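Local coordinates for putative fructose-aminoacid-6-phosphate deglycase (Bacillus subtilis, PDB 3EUA), which catalyses the conversion of a range of fructosamine 6-phosphates to glucose 6-phosphate and a free amino acid, at residues 27-32 with 55-60; 34-39 with 79-84; 45-50 with 146-151; 70-75 with 98-103. All blocks are in the same frame, centred on the assembly; numbering follows the deposited sequence.

Contact 1: residues 27-32 with 55-60; sequences HVFFVA and NSDLYS
His-27 and Asp-57 are joined across two parallel strands by a side-chain hydrogen bond, from NE2 of His-27 to OD2 of Asp-57 at 2.9 Å. The carboxylate oxygen lies near the plane of the imidazole and accepts through its anti lone pair, with the bond bent to 144° at the hydrogen. Because CG of His-27 stands anti to the backbone N (chi1 -152°), the ring leans toward strand 55-60 and is sandwiched there. Asn-55 lies over one face, its CB 3.8 Å from the His-27 ring centroid in a CH-pi contact, and the rim of Phe-29 covers the other. An alanine in place of His-27 lacks the ring and would probably leave OD2 of Asp-57 without its mate and a gap between Asn-55 and Phe-29. Further along the same face, CD1 of Phe-29 meets the ring edge of Tyr-59 at CE2, 3.9 Å away. On the reverse face, CB of Phe-30 packs 4.0 Å from CG of Leu-58. The backbones run parallel and in register, 15° apart, with Val-28 N bonded to Asn-55 O, Asp-57 N to Val-28 O, Phe-30 N to Asp-57 O and Tyr-59 N to Phe-30 O. Asp-57 is also tied to the second subunit, where its OD1 forms a salt bridge with Lys-44. Within the chain, strand 55-60 is outermost in the SIS-domain sheet, while 27-32 pairs on its other side with 76-82. Helix 41-50 packs on the face of Val-28 and Phe-30, and helix 61-67 on that of Val-31 and Tyr-59.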
# COMPACT_ATOMS: atom_id res chain seq x y z
N HIS A 27 -1.61 8.95 18.09
CA HIS A 27 -1.84 8.38 16.76
C HIS A 27 -1.84 9.49 15.73
O HIS A 27 -2.49 10.50 15.92
CB HIS A 27 -3.24 7.70 16.73
CG HIS A 27 -3.39 6.55 15.76
ND1 HIS A 27 -3.90 5.32 16.15
CD2 HIS A 27 -3.11 6.44 14.44
CE1 HIS A 27 -3.94 4.52 15.10
NE2 HIS A 27 -3.46 5.17 14.05
N VAL A 28 -1.10 9.30 14.62
CA VAL A 28 -1.12 10.22 13.50
C VAL A 28 -1.78 9.50 12.30
O VAL A 28 -1.50 8.33 12.06
CB VAL A 28 0.29 10.71 13.09
CG1 VAL A 28 0.16 11.65 11.92
CG2 VAL A 28 0.95 11.45 14.24
N PHE A 29 -2.71 10.17 11.61
CA PHE A 29 -3.35 9.64 10.40
C PHE A 29 -3.01 10.55 9.24
O PHE A 29 -3.23 11.72 9.33
CB PHE A 29 -4.89 9.55 10.55
CG PHE A 29 -5.35 8.54 11.56
CD1 PHE A 29 -5.56 7.22 11.20
CD2 PHE A 29 -5.56 8.88 12.88
CE1 PHE A 29 -5.96 6.25 12.15
CE2 PHE A 29 -5.98 7.93 13.81
CZ PHE A 29 -6.19 6.62 13.44
N PHE A 30 -2.42 10.00 8.18
CA PHE A 30 -2.10 10.71 6.94
C PHE A 30 -3.24 10.44 5.96
O PHE A 30 -3.38 9.33 5.46
CB PHE A 30 -0.79 10.20 6.39
CG PHE A 30 0.37 10.48 7.27
CD1 PHE A 30 0.90 11.78 7.34
CD2 PHE A 30 0.95 9.46 8.03
CE1 PHE A 30 2.01 12.05 8.15
CE2 PHE A 30 2.01 9.71 8.85
CZ PHE A 30 2.55 11.02 8.90
N VAL A 31 -4.06 11.44 5.70
CA VAL A 31 -5.27 11.24 4.89
C VAL A 31 -5.41 12.19 3.72
O VAL A 31 -5.49 13.42 3.87
CB VAL A 31 -6.52 11.40 5.81
CG1 VAL A 31 -7.79 11.04 5.07
CG2 VAL A 31 -6.41 10.52 7.07
N ALA A 32 -5.48 11.62 2.53
CA ALA A 32 -5.62 12.42 1.31
C ALA A 32 -5.98 11.48 0.18
O ALA A 32 -6.16 10.29 0.42
CB ALA A 32 -4.30 13.14 1.00
N ASN A 55 1.59 6.10 17.00
CA ASN A 55 1.14 5.19 15.96
C ASN A 55 0.85 6.00 14.71
O ASN A 55 0.23 7.04 14.82
CB ASN A 55 -0.15 4.49 16.43
CG ASN A 55 -0.80 3.61 15.38
OD1 ASN A 55 -0.51 3.69 14.17
ND2 ASN A 55 -1.70 2.74 15.84
N SER A 56 1.32 5.55 13.55
CA SER A 56 1.05 6.23 12.29
C SER A 56 0.33 5.29 11.31
O SER A 56 0.68 4.10 11.21
CB SER A 56 2.35 6.72 11.62
OG SER A 56 3.27 5.65 11.39
N ASP A 57 -0.69 5.81 10.64
CA ASP A 57 -1.40 5.09 9.60
C ASP A 57 -1.65 6.05 8.42
O ASP A 57 -1.64 7.27 8.57
CB ASP A 57 -2.71 4.47 10.10
CG ASP A 57 -2.51 3.20 10.91
OD1 ASP A 57 -2.02 2.21 10.35
OD2 ASP A 57 -2.92 3.17 12.08
N LEU A 58 -1.80 5.48 7.23
CA LEU A 58 -2.01 6.23 6.02
C LEU A 58 -3.11 5.63 5.23
O LEU A 58 -3.11 4.42 4.99
CB LEU A 58 -0.72 6.22 5.20
CG LEU A 58 -0.62 7.06 3.91
CD1 LEU A 58 0.79 7.49 3.69
CD2 LEU A 58 -1.10 6.34 2.67
N TYR A 59 -4.06 6.45 4.80
CA TYR A 59 -5.20 5.95 4.00
C TYR A 59 -5.63 6.95 2.98
O TYR A 59 -5.42 8.15 3.16
CB TYR A 59 -6.45 5.70 4.86
CG TYR A 59 -6.24 4.81 6.06
CD1 TYR A 59 -6.15 3.43 5.92
CD2 TYR A 59 -6.14 5.35 7.35
CE1 TYR A 59 -5.92 2.62 7.04
CE2 TYR A 59 -5.95 4.54 8.46
CZ TYR A 59 -5.83 3.18 8.30
OH TYR A 59 -5.60 2.35 9.41
N SER A 60 -6.24 6.45 1.93
CA SER A 60 -6.88 7.27 0.93
C SER A 60 -8.09 7.83 1.72
O SER A 60 -8.59 7.14 2.61
CB SER A 60 -7.32 6.44 -0.27
OG SER A 60 -7.87 7.27 -1.28

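Contact 2: residues 34-39 with 79-84; sequences GGSSAI and ILCSHS
Cys-81 carries most of this contact, facing Ser-36 in the first turn of helix 35-38. The thiol, swung opposite the backbone nitrogen (chi1 -177°), stands up from the strand toward the helix and lies 3.8 Å from OG of Ser-36. The same sulfur touches the end of Ile-39, whose CD1 is 4.2 Å from SG of Cys-81. Behind it, the carbonyl oxygen of Cys-81 sits 3.5 Å from CB of Ser-36; this buried oxygen has no polar partner anywhere in the model, so the packing here is by van der Waals contact. At Ser-82 the approach is looser: CA comes 4.1 Å from OG of Ser-36, while the Ser-82 hydroxyl turns away to Thr-87. His-83 adds a marginal contact through its backbone, and its imidazole leads off to Tyr-125 and Phe-109. Gly-34 precedes the helix at the N-cap position, and its N is hydrogen-bonded to Glu-231 of the second subunit. The contact thus packs the short helix after strand 27-32 on the C-terminal end of the neighbouring parallel strand 76-82. This is the region where SIS domains of the glucosamine-6-phosphate synthase type bind phosphosugars, and the arrangement is consistent with such a site.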
# COMPACT_ATOMS: atom_id res chain seq x y z
N GLY A 34 -5.03 10.24 -4.00
CA GLY A 34 -4.12 10.16 -5.13
C GLY A 34 -2.76 10.78 -4.90
O GLY A 34 -2.05 10.38 -3.99
N GLY A 35 -2.41 11.77 -5.73
CA GLY A 35 -1.12 12.45 -5.63
C GLY A 35 -0.87 13.04 -4.26
O GLY A 35 0.28 13.05 -3.76
N SER A 36 -1.92 13.57 -3.66
CA SER A 36 -1.78 14.17 -2.30
C SER A 36 -1.57 13.13 -1.23
O SER A 36 -1.06 13.48 -0.19
CB SER A 36 -2.96 15.05 -1.94
OG SER A 36 -2.87 16.23 -2.70
N SER A 37 -2.03 11.90 -1.46
CA SER A 37 -1.79 10.80 -0.53
C SER A 37 -0.36 10.35 -0.75
O SER A 37 0.37 10.11 0.22
CB SER A 37 -2.73 9.64 -0.78
OG SER A 37 -2.48 8.55 0.10
N ALA A 38 0.06 10.26 -2.02
CA ALA A 38 1.43 9.79 -2.33
C ALA A 38 2.51 10.62 -1.66
O ALA A 38 3.53 10.08 -1.24
CB ALA A 38 1.66 9.76 -3.81
N ILE A 39 2.32 11.93 -1.56
CA ILE A 39 3.34 12.78 -0.93
C ILE A 39 3.53 12.48 0.55
O ILE A 39 4.49 12.93 1.16
CB ILE A 39 3.10 14.31 -1.08
CG1 ILE A 39 2.00 14.83 -0.14
CG2 ILE A 39 2.88 14.69 -2.57
CD1 ILE A 39 2.05 16.38 -0.02
N ILE A 79 -3.54 14.57 9.49
CA ILE A 79 -2.92 15.49 8.57
C ILE A 79 -3.53 15.22 7.21
O ILE A 79 -3.46 14.08 6.72
CB ILE A 79 -1.40 15.28 8.49
CG1 ILE A 79 -0.73 15.52 9.85
CG2 ILE A 79 -0.78 16.24 7.44
CD1 ILE A 79 0.73 15.17 9.88
N LEU A 80 -4.17 16.25 6.64
CA LEU A 80 -4.82 16.13 5.34
C LEU A 80 -4.19 17.06 4.30
O LEU A 80 -3.56 18.07 4.63
CB LEU A 80 -6.33 16.39 5.45
CG LEU A 80 -7.05 15.59 6.54
CD1 LEU A 80 -7.35 16.46 7.79
CD2 LEU A 80 -8.31 14.99 5.98
N CYS A 81 -4.36 16.70 3.03
CA CYS A 81 -3.84 17.52 1.95
C CYS A 81 -4.73 17.44 0.73
O CYS A 81 -5.21 16.36 0.37
CB CYS A 81 -2.43 17.07 1.59
SG CYS A 81 -1.71 18.13 0.32
N SER A 82 -4.95 18.58 0.10
CA SER A 82 -5.71 18.73 -1.13
C SER A 82 -5.22 20.00 -1.78
O SER A 82 -5.33 21.07 -1.18
CB SER A 82 -7.21 18.86 -0.89
OG SER A 82 -7.89 19.12 -2.12
N HIS A 83 -4.78 19.92 -3.02
CA HIS A 83 -4.27 21.09 -3.69
C HIS A 83 -5.32 22.19 -3.83
O HIS A 83 -5.18 23.30 -3.33
CB HIS A 83 -3.74 20.66 -5.04
CG HIS A 83 -3.05 21.75 -5.77
ND1 HIS A 83 -1.77 22.14 -5.46
CD2 HIS A 83 -3.48 22.58 -6.74
CE1 HIS A 83 -1.42 23.14 -6.25
NE2 HIS A 83 -2.44 23.42 -7.04
N SER A 84 -6.42 21.85 -4.48
CA SER A 84 -7.50 22.80 -4.67
C SER A 84 -8.25 23.05 -3.39
O SER A 84 -8.90 24.07 -3.25
CB SER A 84 -8.53 22.25 -5.69
OG SER A 84 -9.27 21.11 -5.19

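Contact 3: residues 45-50 with 146-151; sequences YVFDRE and FGTLQV
Leu-149 reaches from helix 146-151 into helix 45-50 with its two methyl branches set on different neighbours. CD2 lies over one face of the Phe-47 ring, offset toward the rim and 4.2 Å from the centroid, a CH-pi contact; CD1 bears on CB of Glu-50 at 3.6 Å and on CG1 of Val-46 at 3.9 Å. Leu-149 crosses both Phe-47 and Val-46 obliquely. A second methyl-on-ring contact runs the opposite way: Val-46 lays CG1 over a face of Phe-146, 3.7 Å from CZ of that ring, the two side chains crossing at about a right angle. The aromatic rings are therefore contributed one by each helix, and each receives an aliphatic branch from the other. The first torsion of Phe-47, well off a staggered position (chi1 -98°), swings its ring toward the second helix, where the ring edge also comes near CG2 of Thr-148. An alanine at Leu-149 would probably open a gap between Phe-47, Val-46 and Glu-50 and leave that face of Phe-47 without its methyl partner. The short helical segments run nearly the same way, 24° apart, with their axes 11.2 Å from each other, a distance spanned by the two phenylalanines and Leu-149, with Val-46 meeting the latter. Around them, helix 11-20 touches Thr-148, helix 158-190 touches Phe-146, and Tyr-293 of helix 288-313 packs on Val-46. The contact is held by carbon alone: Glu-50 supplies only its aliphatic base, while its carboxylate turns to Lys-157, Asn-155 and Tyr-293, so the helices are joined by apolar packing with polar bonds at its margin.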
# COMPACT_ATOMS: atom_id res chain seq x y z
N TYR A 45 7.23 6.82 6.57
CA TYR A 45 8.54 6.24 6.78
C TYR A 45 9.27 6.95 7.92
O TYR A 45 9.83 6.28 8.78
CB TYR A 45 9.35 6.30 5.51
CG TYR A 45 10.63 5.57 5.58
CD1 TYR A 45 10.70 4.22 5.20
CD2 TYR A 45 11.79 6.20 5.98
CE1 TYR A 45 11.91 3.53 5.24
CE2 TYR A 45 12.97 5.54 6.01
CZ TYR A 45 13.03 4.20 5.65
OH TYR A 45 14.25 3.54 5.71
N VAL A 46 9.23 8.30 7.94
CA VAL A 46 9.84 9.09 9.01
C VAL A 46 9.27 8.67 10.36
O VAL A 46 10.01 8.36 11.29
CB VAL A 46 9.67 10.63 8.77
CG1 VAL A 46 10.10 11.45 9.99
CG2 VAL A 46 10.47 11.08 7.54
N PHE A 47 7.95 8.66 10.48
CA PHE A 47 7.34 8.22 11.73
C PHE A 47 7.76 6.83 12.14
O PHE A 47 8.02 6.58 13.32
CB PHE A 47 5.80 8.31 11.69
CG PHE A 47 5.27 9.53 12.32
CD1 PHE A 47 5.25 10.73 11.65
CD2 PHE A 47 4.83 9.49 13.65
CE1 PHE A 47 4.77 11.88 12.28
CE2 PHE A 47 4.35 10.63 14.26
CZ PHE A 47 4.34 11.83 13.57
N ASP A 48 7.83 5.90 11.18
CA ASP A 48 8.26 4.53 11.51
C ASP A 48 9.67 4.45 12.06
O ASP A 48 9.94 3.67 12.95
CB ASP A 48 8.10 3.57 10.31
CG ASP A 48 6.65 3.21 10.02
OD1 ASP A 48 5.76 3.45 10.89
OD2 ASP A 48 6.39 2.66 8.94
N ARG A 49 10.57 5.27 11.52
CA ARG A 49 11.97 5.30 11.97
C ARG A 49 12.25 6.19 13.19
O ARG A 49 13.23 5.98 13.92
CB ARG A 49 12.84 5.79 10.82
CG ARG A 49 13.02 4.80 9.70
CD ARG A 49 14.26 3.94 9.88
NE ARG A 49 14.35 3.27 11.17
CZ ARG A 49 15.20 3.55 12.16
NH1 ARG A 49 16.13 4.50 12.08
NH2 ARG A 49 15.15 2.81 13.26
N GLU A 50 11.38 7.19 13.42
CA GLU A 50 11.61 8.17 14.49
C GLU A 50 10.69 8.18 15.70
O GLU A 50 11.15 8.55 16.79
CB GLU A 50 11.49 9.57 13.88
CG GLU A 50 12.52 9.85 12.79
CD GLU A 50 13.94 9.91 13.34
OE1 GLU A 50 14.14 10.31 14.51
OE2 GLU A 50 14.86 9.55 12.58
N PHE A 146 8.29 16.76 11.19
CA PHE A 146 9.46 16.86 12.09
C PHE A 146 9.18 17.77 13.26
O PHE A 146 9.71 17.55 14.36
CB PHE A 146 10.71 17.31 11.35
CG PHE A 146 11.32 16.22 10.49
CD1 PHE A 146 12.22 15.31 11.03
CD2 PHE A 146 10.98 16.10 9.17
CE1 PHE A 146 12.75 14.30 10.24
CE2 PHE A 146 11.51 15.10 8.38
CZ PHE A 146 12.39 14.20 8.93
N GLY A 147 8.36 18.78 13.04
CA GLY A 147 7.96 19.69 14.11
C GLY A 147 7.16 18.95 15.17
O GLY A 147 7.39 19.16 16.34
N THR A 148 6.20 18.12 14.73
CA THR A 148 5.34 17.32 15.62
C THR A 148 6.18 16.39 16.48
O THR A 148 6.00 16.32 17.70
CB THR A 148 4.27 16.59 14.79
OG1 THR A 148 3.39 17.57 14.19
CG2 THR A 148 3.46 15.62 15.66
N LEU A 149 7.15 15.71 15.86
CA LEU A 149 8.05 14.82 16.57
C LEU A 149 8.95 15.59 17.55
O LEU A 149 9.25 15.11 18.63
CB LEU A 149 8.92 14.02 15.59
CG LEU A 149 8.23 12.91 14.80
CD1 LEU A 149 9.14 12.35 13.66
CD2 LEU A 149 7.79 11.81 15.73
N GLN A 150 9.38 16.79 17.18
CA GLN A 150 10.21 17.59 18.10
C GLN A 150 9.37 18.06 19.31
O GLN A 150 9.79 17.90 20.48
CB GLN A 150 10.85 18.76 17.36
CG GLN A 150 11.95 19.51 18.15
CD GLN A 150 11.41 20.38 19.25
OE1 GLN A 150 10.37 21.02 19.10
NE2 GLN A 150 12.13 20.43 20.35
N VAL A 151 8.17 18.59 19.05
CA VAL A 151 7.28 19.08 20.12
C VAL A 151 6.78 17.99 21.07
O VAL A 151 6.81 18.16 22.29
CB VAL A 151 6.07 19.88 19.53
CG1 VAL A 151 5.00 20.16 20.60
CG2 VAL A 151 6.55 21.20 18.88

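Contact 4: residues 70-75 with 98-103; sequences VQLGEK and RGKGAL
Gly-73 and Ala-102 lie at the tight centre of this contact, where two turns touch mainly through their backbones. The carbonyl oxygen of Gly-73 is 3.4 Å from CA of Ala-102 and also meets its methyl, CB, at 3.6 Å. The CA of the same glycine points a hydrogen at the carbonyl oxygen of Lys-100, 3.5 Å away. The straightest of the CA-H...O contacts runs from CA of Glu-74 to O of Gly-101 at 3.4 Å, with 177° at the hydrogen. Leu-72 fills the buried side: CD1 rests on CB of Ala-102 at 4.0 Å, and CD2 on CG of Lys-100 at 3.9 Å, with the leucine and lysine chains crossing at about a right angle. With chi1 of Leu-72 at 177°, its CG trans to N, the isobutyl group is turned toward the other segment and the sheet, where it also packs on Val-78 and Phe-29.

The outer side is looser. Lys-100 uses only the base of its chain, which bends at chi2 and leads away to a weak hydrogen bond with Asn-68. Glu-74 passes alongside Gly-101, its CG occupying the space where a CB would lie, and then extends outward at the exposed rim. At phi 88° such a CB would also press on the carbonyl oxygen of Lys-100, so the backbone itself favours glycine. Gly-101 is the first residue to leave helical geometry after helix 88-99, closing it with a Schellman motif. The turn leads directly into strand 103-108, while 70-75 leads into 76-82, so the contact joins the two approaches to adjacent parallel strands in the alpha/beta SIS fold.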
# COMPACT_ATOMS: atom_id res chain seq x y z
N VAL A 70 -10.98 2.40 14.75
CA VAL A 70 -11.49 2.50 16.13
C VAL A 70 -10.59 3.35 17.04
O VAL A 70 -11.07 3.93 18.00
CB VAL A 70 -11.80 1.10 16.76
CG1 VAL A 70 -10.57 0.28 16.94
CG2 VAL A 70 -12.45 1.27 18.11
N GLN A 71 -9.31 3.47 16.70
CA GLN A 71 -8.39 4.28 17.50
C GLN A 71 -8.44 5.76 17.15
O GLN A 71 -7.72 6.54 17.74
CB GLN A 71 -6.97 3.71 17.37
CG GLN A 71 -6.82 2.37 18.07
CD GLN A 71 -5.47 1.72 17.85
OE1 GLN A 71 -4.48 2.40 17.65
NE2 GLN A 71 -5.44 0.41 17.87
N LEU A 72 -9.27 6.17 16.18
CA LEU A 72 -9.42 7.58 15.83
C LEU A 72 -10.22 8.27 16.92
O LEU A 72 -11.34 7.86 17.23
CB LEU A 72 -10.18 7.76 14.51
CG LEU A 72 -10.50 9.19 14.04
CD1 LEU A 72 -9.26 9.98 13.87
CD2 LEU A 72 -11.32 9.16 12.73
N GLY A 73 -9.67 9.35 17.47
CA GLY A 73 -10.37 10.07 18.52
C GLY A 73 -9.64 11.28 19.03
O GLY A 73 -8.82 11.87 18.34
N GLU A 74 -9.90 11.62 20.29
CA GLU A 74 -9.33 12.81 20.92
C GLU A 74 -7.82 12.85 21.05
O GLU A 74 -7.25 13.93 21.22
CB GLU A 74 -9.94 13.02 22.30
CG GLU A 74 -11.42 13.42 22.23
CD GLU A 74 -12.07 13.51 23.60
OE1 GLU A 74 -11.58 12.80 24.52
OE2 GLU A 74 -13.08 14.26 23.75
N LYS A 75 -7.17 11.70 20.98
CA LYS A 75 -5.71 11.65 21.06
C LYS A 75 -5.10 11.46 19.68
O LYS A 75 -3.94 11.11 19.56
CB LYS A 75 -5.26 10.54 21.99
CG LYS A 75 -5.73 10.75 23.43
CD LYS A 75 -5.45 9.51 24.24
CE LYS A 75 -5.82 9.73 25.68
NZ LYS A 75 -5.46 8.48 26.42
N ARG A 98 -12.55 15.63 12.69
CA ARG A 98 -12.80 16.69 13.65
C ARG A 98 -14.02 16.34 14.52
O ARG A 98 -14.00 16.58 15.72
CB ARG A 98 -12.98 18.04 12.97
CG ARG A 98 -12.90 19.22 13.93
CD ARG A 98 -12.66 20.52 13.16
NE ARG A 98 -12.48 21.66 14.06
CZ ARG A 98 -12.30 22.93 13.68
NH1 ARG A 98 -12.27 23.26 12.40
NH2 ARG A 98 -12.15 23.88 14.61
N GLY A 99 -15.06 15.76 13.92
CA GLY A 99 -16.27 15.35 14.64
C GLY A 99 -15.98 14.31 15.70
O GLY A 99 -16.70 14.23 16.69
N LYS A 100 -14.93 13.50 15.49
CA LYS A 100 -14.48 12.49 16.46
C LYS A 100 -13.53 13.07 17.54
O LYS A 100 -13.00 12.31 18.35
CB LYS A 100 -13.70 11.37 15.78
CG LYS A 100 -14.41 10.54 14.72
CD LYS A 100 -15.24 9.45 15.27
CE LYS A 100 -15.67 8.55 14.15
NZ LYS A 100 -16.48 7.41 14.65
N GLY A 101 -13.30 14.37 17.54
CA GLY A 101 -12.42 15.00 18.53
C GLY A 101 -10.95 15.04 18.14
O GLY A 101 -10.11 15.48 18.91
N ALA A 102 -10.62 14.62 16.93
CA ALA A 102 -9.23 14.64 16.50
C ALA A 102 -8.75 16.06 16.19
O ALA A 102 -9.54 16.95 15.86
CB ALA A 102 -9.02 13.74 15.28
N LEU A 103 -7.44 16.25 16.35
CA LEU A 103 -6.77 17.49 16.01
C LEU A 103 -6.52 17.36 14.51
O LEU A 103 -5.96 16.36 14.05
CB LEU A 103 -5.44 17.61 16.76
CG LEU A 103 -4.53 18.80 16.45
CD1 LEU A 103 -5.22 20.12 16.74
CD2 LEU A 103 -3.24 18.64 17.26

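All four contacts belong to the first SIS domain, and contact 1 is the hub. Its centre lies about 12 Å from those of contacts 2 and 4 and about 13 Å from that of contact 3, whereas contacts 2, 3 and 4 are 19 to 20 Å apart, centre to centre. Contact 1 reaches contact 2 through the sheet, where Val-31 N and Ile-79 O are 2.9 Å apart, contact 3 through Val-28 and Phe-47, and contact 4 through Phe-29 and Leu-72. Contact 2 is at the C-terminal ends of the strands, where related SIS domains bind phosphosugars; contact 4 lies at their N-terminal ends. All four contacts also reach the second subunit.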